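Local coordinates for protein galactose-binding lectin (Arachis hypogaea, PDB 6VAW) that binds D-galactose and galactose-bearing carbohydrates as a tetrameric, calcium- and manganese-dependent legume lectin, at residues E2-N7 and W223-T228; S64-F69 and T164-S169; S70-D75 and I217-S222; S157-K162 and T179-D184. All blocks are in the same frame, centred on the assembly; numbering follows the deposited sequence.

In the fold
All four contacts belong to the flat back sheet of the legume lectin sandwich, and they show how the chemistry of a sheet follows its place in the fold. Contacts 1 and 3 share strand 217-229, contacts 2 and 3 share strand 64-74, and contacts 2 and 4 share strand 159-168. Contact 2 is the buried one, with aromatic and aliphatic groups on one face and a second subunit against the other. Contact 1 is partly buried, with an aromatic cluster on one face and hydroxyl groups on the other. Contact 3 is interrupted by a bulge and carries charged groups, while contact 4, at a strand end, depends largely on water.

Contact 1: E2-N7 and W223-T228; sequences ETVSFN and WSFTST
Phe6 and Phe225 stand opposite each other as a hydrogen-bonded antiparallel pair in the flat back sheet of the legume lectin jelly roll, where the N-terminal strand 2-7 runs alongside strand 223-228. The face bearing these two rings is the tightly packed one. With CG held between its backbone N and carbonyl carbon (chi1 56°), Phe6 leans across to the neighbouring strand, and Phe225 CB settles over one face of its ring, 3.5 Å from Phe6 CZ. The two phenyl planes are nearly parallel but slid apart, so they hardly overlap. Trp223 completes the cluster in a T-shaped pair: the edge of Phe6 is directed at the face of the indole, Phe6 CE1 coming to 3.8 Å from Trp223 CD2, with the planes at 84°. Tyr48 and Phe206 of the facing sheet add further aromatic contacts to Phe6 and Trp223, and the indole NE1 is hydrogen-bonded to Thr67 OG1.

Packing thins toward the other end of this face. There Val4 CB lies 3.6 Å from Ser227 OG, and a water bridges the strands, donating to Glu2 O at 2.8 Å and hydrogen-bonding Ser227 OG. The reverse face carries small, largely hydroxylated groups instead, Thr3, Ser5, Ser224 and Thr226 being partly exposed. Thr3 CG2 and Thr226 CG2 meet there at 3.9 Å. At its end the second subunit approaches: its Asp184 OD1 bonds Thr3 OG1 and its Ile185 N bonds Thr228 OG1, while within the pair Thr228 OG1 donates to Thr3 OG1 at 2.8 Å.

Contact 2: S64-F69 and T164-S169; sequences SFLTSF and TVIYDS
Tyr167 CB sits over the face of the Phe65 ring, where strand 64-69 meets segment 164-169 in the back sheet of the legume lectin fold. The ring illustrates how a residue in a sheet can cover its cross-strand neighbour. From CB, which rests against Thr226 O of the strand on the other flank, a chi1 of 65° tucks CG over the main chain and swings the ring across. CG is already 4.1 Å from Tyr167 CB. CD2 lies 3.8 Å from Tyr167 CB, with CD1 farther off at 4.1 Å from that atom, and the approach tightens at CE2, 3.5 Å from Tyr167 CB. With CZ at the tip also close, all the ring atoms lie near this methylene, which sits over the face, offset toward the rim, in a CH-pi contact. CE1, across the ring from CD2, comes to 4.2 Å from Val165 CG1, which approaches obliquely. The two aromatic rings themselves, with planes at 26°, barely overlap. Phe204 of the facing sheet meets Phe65 edge-to-face, so the ring packs against both sheets.

Val165 continues this inner layer, its CB 3.8 Å from Thr67 CG2. The opposite face belongs to the tetramer, since Thr164 packs on Thr164, and Ile166 on Ile166, of the second subunit. Where the strand gives way to a turn, Ser169 N donates almost straight to Ser64 OG (176° at the hydrogen). That hydroxyl also bonds Thr187 OG1 of the second subunit, and a water links it to Ser169 OG. At the far end, Ser68 OG and Thr164 OG1 share a hydrogen bond of 3.2 Å.

Contact 3: S70-D75 and I217-S222; sequences SFEMKD and IHLIRS
Met73 SD reaches the edge of the His218 imidazole, near its plane and 3.7 Å from His218 CD2. Both ring nitrogens are engaged beyond this pair, ND1 with Thr35 OG1 and NE2 with Gly84 N, which should fix the rotation of the ring. Phe71 sends its ring away from the neighbouring strand to meet Phe122; across the contact its CB does the touching, 3.1 Å from Leu219 O. On the other face of the sheet, the carboxylate of Glu72 approaches the Arg221 guanidinium obliquely, their planes 28° apart. Glu72 OE1 stays 4.0 Å from Arg221 NH1, too long for a salt bridge, though the opposite charges probably attract. Glu72 also lies alongside Leu219, both pointing the same way.

The regular pairing breaks at Ser70. Its O receives Arg221 N at 2.8 Å, while its N donates to Ser222 O from above the carbonyl plane. The hydroxyls meet as well, Ser70 OG and Ser222 OG being 2.7 Å apart. Two residues thus face one, with Arg221 bent to a psi of -39°: a classic beta bulge, set here within the back sheet of the legume lectin fold.

Contact 4: S157-K162 and T179-D184; sequences SGAVVK and TNDNGD
A single hydrogen-bonded antiparallel pair, Lys162 with Thr179, marks the place where two strands of the lectin back sheet part and a type I beta turn, Asn180 to Gly183, takes over. Two backbone bonds make the pair: Thr179 N to Lys162 O at 2.8 Å and a longer return bond from Lys162 N to Thr179 O at 3.2 Å. Lys162 CB and Thr179 CB lie 4.2 Å apart on the same face, and the lysine chain then leads away. Beyond the pair, water replaces direct pairing. One molecule donates to Val160 O at 2.8 Å and also to Thr179 O, giving that carbonyl a second partner. Another accepts from Val160 N at 2.8 Å and donates to Asp181 OD1 at 2.7 Å. The carboxylate is placed for this by CG lying anti to the backbone N (chi1 -167°), and the same side chain rests its CB 3.8 Å from Ala159 CB.

The turn closes through Gly183 N to Asn180 O; Gly183, with phi near 89°, takes up a conformation that glycine reaches most easily. Asp184 O then accepts from both the backbone N and the ND2 of Asn180, while Asn180 OD1 bonds Trp153 NE1. Strand 159-168 lies between strands 64-74 and 173-179: on its far flank Val161 pairs through its backbone with Phe71, and the turn connects strand 173-179 to strand 185-191, with Asp184 reaching Thr3 of the second subunit.

Contact 1: E2-N7 and W223-T228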
# COMPACT_ATOMS: atom_id res chain seq x y z
N GLU A 2 9.04 3.57 12.03
CA GLU A 2 9.09 4.65 11.04
C GLU A 2 9.30 4.02 9.65
O GLU A 2 10.35 3.41 9.42
CB GLU A 2 10.24 5.59 11.41
CG GLU A 2 10.46 6.78 10.49
CD GLU A 2 11.54 7.70 11.04
OE1 GLU A 2 11.32 8.25 12.14
OE2 GLU A 2 12.61 7.83 10.41
N THR A 3 8.34 4.21 8.76
CA THR A 3 8.34 3.65 7.41
C THR A 3 8.23 4.74 6.33
O THR A 3 7.44 5.67 6.46
CB THR A 3 7.21 2.60 7.28
OG1 THR A 3 7.54 1.51 8.15
CG2 THR A 3 7.01 2.08 5.85
N VAL A 4 9.07 4.60 5.28
CA VAL A 4 9.06 5.43 4.08
C VAL A 4 8.69 4.49 2.94
O VAL A 4 9.37 3.48 2.74
CB VAL A 4 10.39 6.18 3.80
CG1 VAL A 4 10.33 6.93 2.47
CG2 VAL A 4 10.75 7.14 4.94
N SER A 5 7.61 4.80 2.22
CA SER A 5 7.16 3.96 1.12
C SER A 5 6.71 4.80 -0.06
O SER A 5 5.97 5.78 0.11
CB SER A 5 6.01 3.07 1.58
OG SER A 5 5.71 2.10 0.59
N PHE A 6 7.17 4.42 -1.28
CA PHE A 6 6.79 5.12 -2.51
C PHE A 6 6.78 4.17 -3.68
O PHE A 6 7.36 3.09 -3.61
CB PHE A 6 7.67 6.35 -2.79
CG PHE A 6 9.17 6.17 -2.89
CD1 PHE A 6 9.76 5.74 -4.07
CD2 PHE A 6 9.99 6.50 -1.82
CE1 PHE A 6 11.15 5.62 -4.18
CE2 PHE A 6 11.38 6.36 -1.93
CZ PHE A 6 11.95 5.95 -3.12
N ASN A 7 6.12 4.56 -4.76
CA ASN A 7 6.05 3.75 -5.97
C ASN A 7 5.90 4.67 -7.18
O ASN A 7 5.00 5.52 -7.21
CB ASN A 7 4.91 2.71 -5.88
CG ASN A 7 4.67 1.93 -7.16
OD1 ASN A 7 3.57 1.95 -7.72
ND2 ASN A 7 5.70 1.27 -7.67
N TRP A 223 10.27 2.39 -10.20
CA TRP A 223 10.95 2.27 -8.92
C TRP A 223 9.95 2.23 -7.76
O TRP A 223 9.15 3.15 -7.63
CB TRP A 223 11.92 3.44 -8.75
CG TRP A 223 12.80 3.40 -7.54
CD1 TRP A 223 13.19 2.30 -6.82
CD2 TRP A 223 13.47 4.52 -6.95
NE1 TRP A 223 14.04 2.67 -5.81
CE2 TRP A 223 14.26 4.02 -5.89
CE3 TRP A 223 13.53 5.89 -7.25
CZ2 TRP A 223 15.09 4.85 -5.12
CZ3 TRP A 223 14.30 6.71 -6.45
CH2 TRP A 223 15.05 6.20 -5.39
N SER A 224 10.01 1.18 -6.93
CA SER A 224 9.21 1.06 -5.72
C SER A 224 10.17 0.88 -4.56
O SER A 224 11.26 0.35 -4.74
CB SER A 224 8.20 -0.09 -5.83
OG SER A 224 8.83 -1.36 -5.83
N PHE A 225 9.80 1.36 -3.38
CA PHE A 225 10.69 1.34 -2.23
C PHE A 225 9.91 1.34 -0.94
O PHE A 225 8.92 2.04 -0.83
CB PHE A 225 11.59 2.61 -2.28
CG PHE A 225 12.56 2.80 -1.14
CD1 PHE A 225 12.17 3.45 0.03
CD2 PHE A 225 13.88 2.39 -1.25
CE1 PHE A 225 13.08 3.66 1.06
CE2 PHE A 225 14.78 2.55 -0.20
CZ PHE A 225 14.37 3.20 0.95
N THR A 226 10.39 0.58 0.05
CA THR A 226 9.85 0.56 1.40
C THR A 226 11.00 0.37 2.36
O THR A 226 11.77 -0.56 2.20
CB THR A 226 8.76 -0.50 1.66
OG1 THR A 226 7.67 -0.38 0.73
CG2 THR A 226 8.23 -0.43 3.10
N SER A 227 11.11 1.25 3.35
CA SER A 227 12.11 1.14 4.40
C SER A 227 11.39 1.23 5.73
O SER A 227 10.42 1.98 5.83
CB SER A 227 13.17 2.22 4.28
OG SER A 227 12.65 3.49 4.63
N THR A 228 11.82 0.46 6.72
CA THR A 228 11.23 0.46 8.06
C THR A 228 12.36 0.50 9.09
O THR A 228 13.24 -0.34 9.08
CB THR A 228 10.25 -0.70 8.28
OG1 THR A 228 9.17 -0.57 7.36
CG2 THR A 228 9.68 -0.75 9.70
O HOH W 1 12.18 4.00 7.41

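Contact 2: S64-F69 and T164-S169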
# COMPACT_ATOMS: atom_id res chain seq x y z
N SER A 64 15.70 -1.56 7.70
CA SER A 64 15.74 -2.58 6.66
C SER A 64 15.02 -1.96 5.50
O SER A 64 14.21 -1.04 5.71
CB SER A 64 15.06 -3.88 7.11
OG SER A 64 15.90 -4.63 7.97
N PHE A 65 15.27 -2.42 4.29
CA PHE A 65 14.51 -1.92 3.15
C PHE A 65 14.37 -2.99 2.06
O PHE A 65 15.15 -3.96 1.99
CB PHE A 65 15.06 -0.60 2.59
CG PHE A 65 16.44 -0.65 1.97
CD1 PHE A 65 16.63 -1.17 0.69
CD2 PHE A 65 17.52 -0.08 2.62
CE1 PHE A 65 17.89 -1.16 0.09
CE2 PHE A 65 18.79 -0.09 2.03
CZ PHE A 65 18.97 -0.64 0.78
N LEU A 66 13.32 -2.80 1.25
CA LEU A 66 12.98 -3.62 0.10
C LEU A 66 12.76 -2.64 -1.04
O LEU A 66 11.93 -1.75 -0.91
CB LEU A 66 11.72 -4.48 0.34
CG LEU A 66 11.10 -5.11 -0.91
CD1 LEU A 66 12.09 -6.16 -1.55
CD2 LEU A 66 9.76 -5.72 -0.61
N THR A 67 13.48 -2.81 -2.14
CA THR A 67 13.28 -1.91 -3.27
C THR A 67 13.34 -2.70 -4.55
O THR A 67 14.07 -3.68 -4.65
CB THR A 67 14.27 -0.69 -3.26
OG1 THR A 67 13.92 0.24 -4.30
CG2 THR A 67 15.74 -1.06 -3.38
N SER A 68 12.51 -2.32 -5.52
CA SER A 68 12.50 -2.92 -6.83
C SER A 68 12.50 -1.81 -7.89
O SER A 68 11.92 -0.74 -7.69
CB SER A 68 11.29 -3.83 -7.01
OG SER A 68 11.28 -4.87 -6.03
N PHE A 69 13.20 -2.04 -8.98
CA PHE A 69 13.24 -1.07 -10.07
C PHE A 69 13.48 -1.80 -11.37
O PHE A 69 13.87 -2.97 -11.37
CB PHE A 69 14.32 0.04 -9.84
CG PHE A 69 15.72 -0.45 -9.53
CD1 PHE A 69 16.61 -0.73 -10.55
CD2 PHE A 69 16.13 -0.64 -8.21
CE1 PHE A 69 17.91 -1.16 -10.27
CE2 PHE A 69 17.42 -1.11 -7.93
CZ PHE A 69 18.31 -1.34 -8.96
N THR A 164 15.54 -6.48 -7.75
CA THR A 164 14.97 -6.49 -6.43
C THR A 164 16.15 -6.47 -5.48
O THR A 164 17.11 -7.21 -5.67
CB THR A 164 14.02 -7.69 -6.23
OG1 THR A 164 12.83 -7.45 -6.97
CG2 THR A 164 13.63 -7.89 -4.78
N VAL A 165 16.08 -5.61 -4.48
CA VAL A 165 17.14 -5.46 -3.50
C VAL A 165 16.53 -5.54 -2.09
O VAL A 165 15.55 -4.88 -1.77
CB VAL A 165 17.95 -4.15 -3.70
CG1 VAL A 165 19.07 -4.06 -2.69
CG2 VAL A 165 18.51 -4.02 -5.13
N ILE A 166 17.19 -6.34 -1.23
CA ILE A 166 16.77 -6.49 0.17
C ILE A 166 17.94 -6.12 1.04
O ILE A 166 19.01 -6.74 0.91
CB ILE A 166 16.26 -7.92 0.53
CG1 ILE A 166 15.04 -8.35 -0.28
CG2 ILE A 166 15.98 -8.03 2.05
CD1 ILE A 166 14.73 -9.86 -0.12
N TYR A 167 17.74 -5.16 1.97
CA TYR A 167 18.77 -4.89 2.97
C TYR A 167 18.23 -5.34 4.32
O TYR A 167 17.19 -4.84 4.77
CB TYR A 167 19.23 -3.43 2.99
CG TYR A 167 20.34 -3.19 3.99
CD1 TYR A 167 21.63 -3.69 3.77
CD2 TYR A 167 20.08 -2.58 5.22
CE1 TYR A 167 22.63 -3.53 4.72
CE2 TYR A 167 21.08 -2.42 6.17
CZ TYR A 167 22.36 -2.88 5.92
OH TYR A 167 23.37 -2.70 6.83
N ASP A 168 18.86 -6.36 4.90
CA ASP A 168 18.47 -6.88 6.21
C ASP A 168 19.36 -6.22 7.29
O ASP A 168 20.54 -6.56 7.39
CB ASP A 168 18.61 -8.41 6.26
CG ASP A 168 18.29 -8.94 7.65
OD1 ASP A 168 17.13 -8.81 8.10
OD2 ASP A 168 19.20 -9.42 8.31
N SER A 169 18.81 -5.31 8.08
CA SER A 169 19.63 -4.56 9.06
C SER A 169 20.34 -5.43 10.11
O SER A 169 21.52 -5.16 10.36
CB SER A 169 18.81 -3.48 9.76
OG SER A 169 17.76 -4.01 10.55
O HOH W 2 14.96 -4.76 10.74

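Contact 3: S70-D75 and I217-S222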
# COMPACT_ATOMS: atom_id res chain seq x y z
N SER A 70 13.18 -1.11 -12.49
CA SER A 70 13.42 -1.62 -13.81
C SER A 70 14.14 -0.58 -14.65
O SER A 70 13.87 0.62 -14.54
CB SER A 70 12.14 -2.08 -14.49
OG SER A 70 11.20 -1.04 -14.64
N PHE A 71 15.08 -1.04 -15.44
CA PHE A 71 15.85 -0.16 -16.30
C PHE A 71 16.05 -0.80 -17.66
O PHE A 71 15.75 -1.99 -17.86
CB PHE A 71 17.21 0.20 -15.65
CG PHE A 71 18.21 -0.94 -15.50
CD1 PHE A 71 18.98 -1.36 -16.59
CD2 PHE A 71 18.44 -1.53 -14.26
CE1 PHE A 71 19.89 -2.41 -16.46
CE2 PHE A 71 19.37 -2.56 -14.12
CZ PHE A 71 20.09 -3.00 -15.22
N GLU A 72 16.62 -0.00 -18.58
CA GLU A 72 16.96 -0.44 -19.91
C GLU A 72 18.19 0.31 -20.39
O GLU A 72 18.29 1.52 -20.22
CB GLU A 72 15.76 -0.20 -20.85
CG GLU A 72 15.93 -0.74 -22.26
CD GLU A 72 14.95 -0.17 -23.28
OE1 GLU A 72 13.74 -0.11 -22.98
OE2 GLU A 72 15.41 0.22 -24.38
N MET A 73 19.14 -0.44 -20.95
CA MET A 73 20.29 0.16 -21.61
C MET A 73 20.22 -0.23 -23.08
O MET A 73 19.95 -1.40 -23.39
CB MET A 73 21.61 -0.23 -20.95
CG MET A 73 21.83 0.53 -19.65
SD MET A 73 23.38 0.11 -18.85
CE MET A 73 22.98 -1.48 -18.07
N LYS A 74 20.37 0.75 -23.97
CA LYS A 74 20.29 0.52 -25.40
C LYS A 74 21.46 1.16 -26.14
O LYS A 74 21.81 2.31 -25.88
CB LYS A 74 18.96 1.04 -25.95
CG LYS A 74 18.63 0.53 -27.34
CD LYS A 74 17.14 0.44 -27.56
CE LYS A 74 16.70 0.86 -28.94
NZ LYS A 74 17.16 -0.04 -30.05
N ASP A 75 22.08 0.38 -27.04
CA ASP A 75 23.20 0.82 -27.87
C ASP A 75 22.78 1.91 -28.82
O ASP A 75 21.62 1.96 -29.25
CB ASP A 75 23.74 -0.33 -28.74
CG ASP A 75 24.27 -1.55 -28.03
OD1 ASP A 75 24.20 -1.60 -26.78
OD2 ASP A 75 24.73 -2.48 -28.73
N ILE A 217 22.07 4.72 -24.37
CA ILE A 217 20.82 5.15 -23.75
C ILE A 217 20.73 4.45 -22.36
O ILE A 217 20.88 3.23 -22.31
CB ILE A 217 19.62 4.78 -24.67
CG1 ILE A 217 19.66 5.59 -26.00
CG2 ILE A 217 18.30 5.01 -23.95
CD1 ILE A 217 19.05 4.84 -27.18
N HIS A 218 20.55 5.23 -21.27
CA HIS A 218 20.39 4.70 -19.88
C HIS A 218 19.03 5.13 -19.39
O HIS A 218 18.82 6.34 -19.17
CB HIS A 218 21.49 5.20 -18.92
CG HIS A 218 22.91 4.91 -19.29
ND1 HIS A 218 23.72 5.89 -19.85
CD2 HIS A 218 23.67 3.82 -19.02
CE1 HIS A 218 24.92 5.34 -19.97
NE2 HIS A 218 24.95 4.10 -19.47
N LEU A 219 18.07 4.20 -19.30
CA LEU A 219 16.70 4.51 -18.90
C LEU A 219 16.27 3.90 -17.57
O LEU A 219 16.53 2.73 -17.35
CB LEU A 219 15.69 4.03 -19.95
CG LEU A 219 15.82 4.61 -21.36
CD1 LEU A 219 14.99 3.81 -22.35
CD2 LEU A 219 15.43 6.07 -21.39
N ILE A 220 15.58 4.66 -16.72
CA ILE A 220 14.97 4.18 -15.48
C ILE A 220 13.47 4.18 -15.79
O ILE A 220 12.93 5.23 -16.14
CB ILE A 220 15.35 4.97 -14.20
CG1 ILE A 220 16.89 5.10 -14.01
CG2 ILE A 220 14.66 4.37 -12.96
CD1 ILE A 220 17.72 3.77 -13.78
N ARG A 221 12.85 2.99 -15.74
CA ARG A 221 11.45 2.80 -16.11
C ARG A 221 10.47 2.85 -14.93
O ARG A 221 9.35 3.35 -15.09
CB ARG A 221 11.29 1.48 -16.86
CG ARG A 221 12.03 1.47 -18.20
CD ARG A 221 11.94 0.13 -18.92
NE ARG A 221 10.55 -0.34 -19.08
CZ ARG A 221 9.79 -0.09 -20.14
NH1 ARG A 221 10.25 0.63 -21.15
NH2 ARG A 221 8.54 -0.55 -20.19
N SER A 222 10.85 2.27 -13.79
CA SER A 222 9.99 2.23 -12.60
C SER A 222 10.83 2.03 -11.35
O SER A 222 11.97 1.59 -11.44
CB SER A 222 8.94 1.12 -12.72
OG SER A 222 9.52 -0.17 -12.77

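Contact 4: S157-K162 and T179-D184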
# COMPACT_ATOMS: atom_id res chain seq x y z
N SER A 157 21.15 -5.09 -25.18
CA SER A 157 20.65 -3.82 -25.74
C SER A 157 19.15 -3.87 -26.02
O SER A 157 18.68 -4.79 -26.69
CB SER A 157 21.41 -3.46 -27.01
OG SER A 157 21.01 -2.20 -27.50
N GLY A 158 18.42 -2.90 -25.47
CA GLY A 158 16.97 -2.81 -25.60
C GLY A 158 16.16 -3.68 -24.65
O GLY A 158 14.92 -3.67 -24.71
N ALA A 159 16.82 -4.46 -23.78
CA ALA A 159 16.13 -5.36 -22.87
C ALA A 159 15.74 -4.67 -21.56
O ALA A 159 16.55 -3.93 -20.99
CB ALA A 159 17.00 -6.58 -22.56
N VAL A 160 14.51 -4.90 -21.10
CA VAL A 160 14.04 -4.37 -19.83
C VAL A 160 14.56 -5.31 -18.74
O VAL A 160 14.33 -6.52 -18.80
CB VAL A 160 12.51 -4.17 -19.77
CG1 VAL A 160 12.07 -3.70 -18.39
CG2 VAL A 160 12.05 -3.18 -20.82
N VAL A 161 15.32 -4.76 -17.78
CA VAL A 161 15.91 -5.51 -16.67
C VAL A 161 15.15 -5.16 -15.37
O VAL A 161 14.89 -3.99 -15.11
CB VAL A 161 17.44 -5.23 -16.56
CG1 VAL A 161 18.05 -6.01 -15.39
CG2 VAL A 161 18.17 -5.55 -17.86
N LYS A 162 14.78 -6.19 -14.59
CA LYS A 162 14.10 -6.05 -13.29
C LYS A 162 15.09 -6.36 -12.18
O LYS A 162 15.87 -7.32 -12.27
CB LYS A 162 12.86 -6.97 -13.19
CG LYS A 162 11.78 -6.62 -14.20
CD LYS A 162 10.50 -7.40 -14.01
CE LYS A 162 9.48 -6.91 -15.00
NZ LYS A 162 9.79 -7.29 -16.41
N THR A 179 16.77 -9.90 -12.83
CA THR A 179 16.01 -10.74 -13.76
C THR A 179 16.21 -10.23 -15.17
O THR A 179 15.77 -9.12 -15.49
CB THR A 179 14.51 -10.81 -13.38
OG1 THR A 179 14.37 -11.22 -12.02
CG2 THR A 179 13.73 -11.77 -14.25
N ASN A 180 16.81 -11.05 -16.04
CA ASN A 180 17.06 -10.71 -17.44
C ASN A 180 15.87 -11.09 -18.35
O ASN A 180 14.90 -11.73 -17.90
CB ASN A 180 18.34 -11.37 -17.94
CG ASN A 180 19.55 -10.99 -17.13
OD1 ASN A 180 20.14 -9.92 -17.32
ND2 ASN A 180 19.89 -11.85 -16.16
N ASP A 181 15.98 -10.68 -19.63
CA ASP A 181 15.04 -10.86 -20.74
C ASP A 181 14.86 -12.34 -21.07
O ASP A 181 13.73 -12.77 -21.31
CB ASP A 181 15.60 -10.10 -21.98
CG ASP A 181 14.65 -9.90 -23.13
OD1 ASP A 181 13.52 -9.42 -22.90
OD2 ASP A 181 15.06 -10.15 -24.28
N ASN A 182 15.97 -13.12 -21.07
CA ASN A 182 15.97 -14.55 -21.38
C ASN A 182 15.41 -15.41 -20.21
O ASN A 182 15.42 -16.64 -20.30
CB ASN A 182 17.39 -15.00 -21.80
CG ASN A 182 18.36 -15.36 -20.69
OD1 ASN A 182 19.11 -16.33 -20.82
ND2 ASN A 182 18.41 -14.59 -19.60
N GLY A 183 14.93 -14.73 -19.16
CA GLY A 183 14.33 -15.35 -17.99
C GLY A 183 15.25 -15.72 -16.84
O GLY A 183 14.77 -15.93 -15.72
N ASP A 184 16.57 -15.82 -17.09
CA ASP A 184 17.57 -16.20 -16.09
C ASP A 184 17.75 -15.14 -15.01
O ASP A 184 17.59 -13.95 -15.28
CB ASP A 184 18.93 -16.48 -16.74
CG ASP A 184 19.00 -17.68 -17.67
OD1 ASP A 184 17.93 -18.25 -18.00
OD2 ASP A 184 20.12 -18.05 -18.08
O HOH W 3 13.60 -8.54 -16.97
O HOH W 4 12.98 -6.75 -22.53
O HOH W 5 14.57 -9.26 -10.14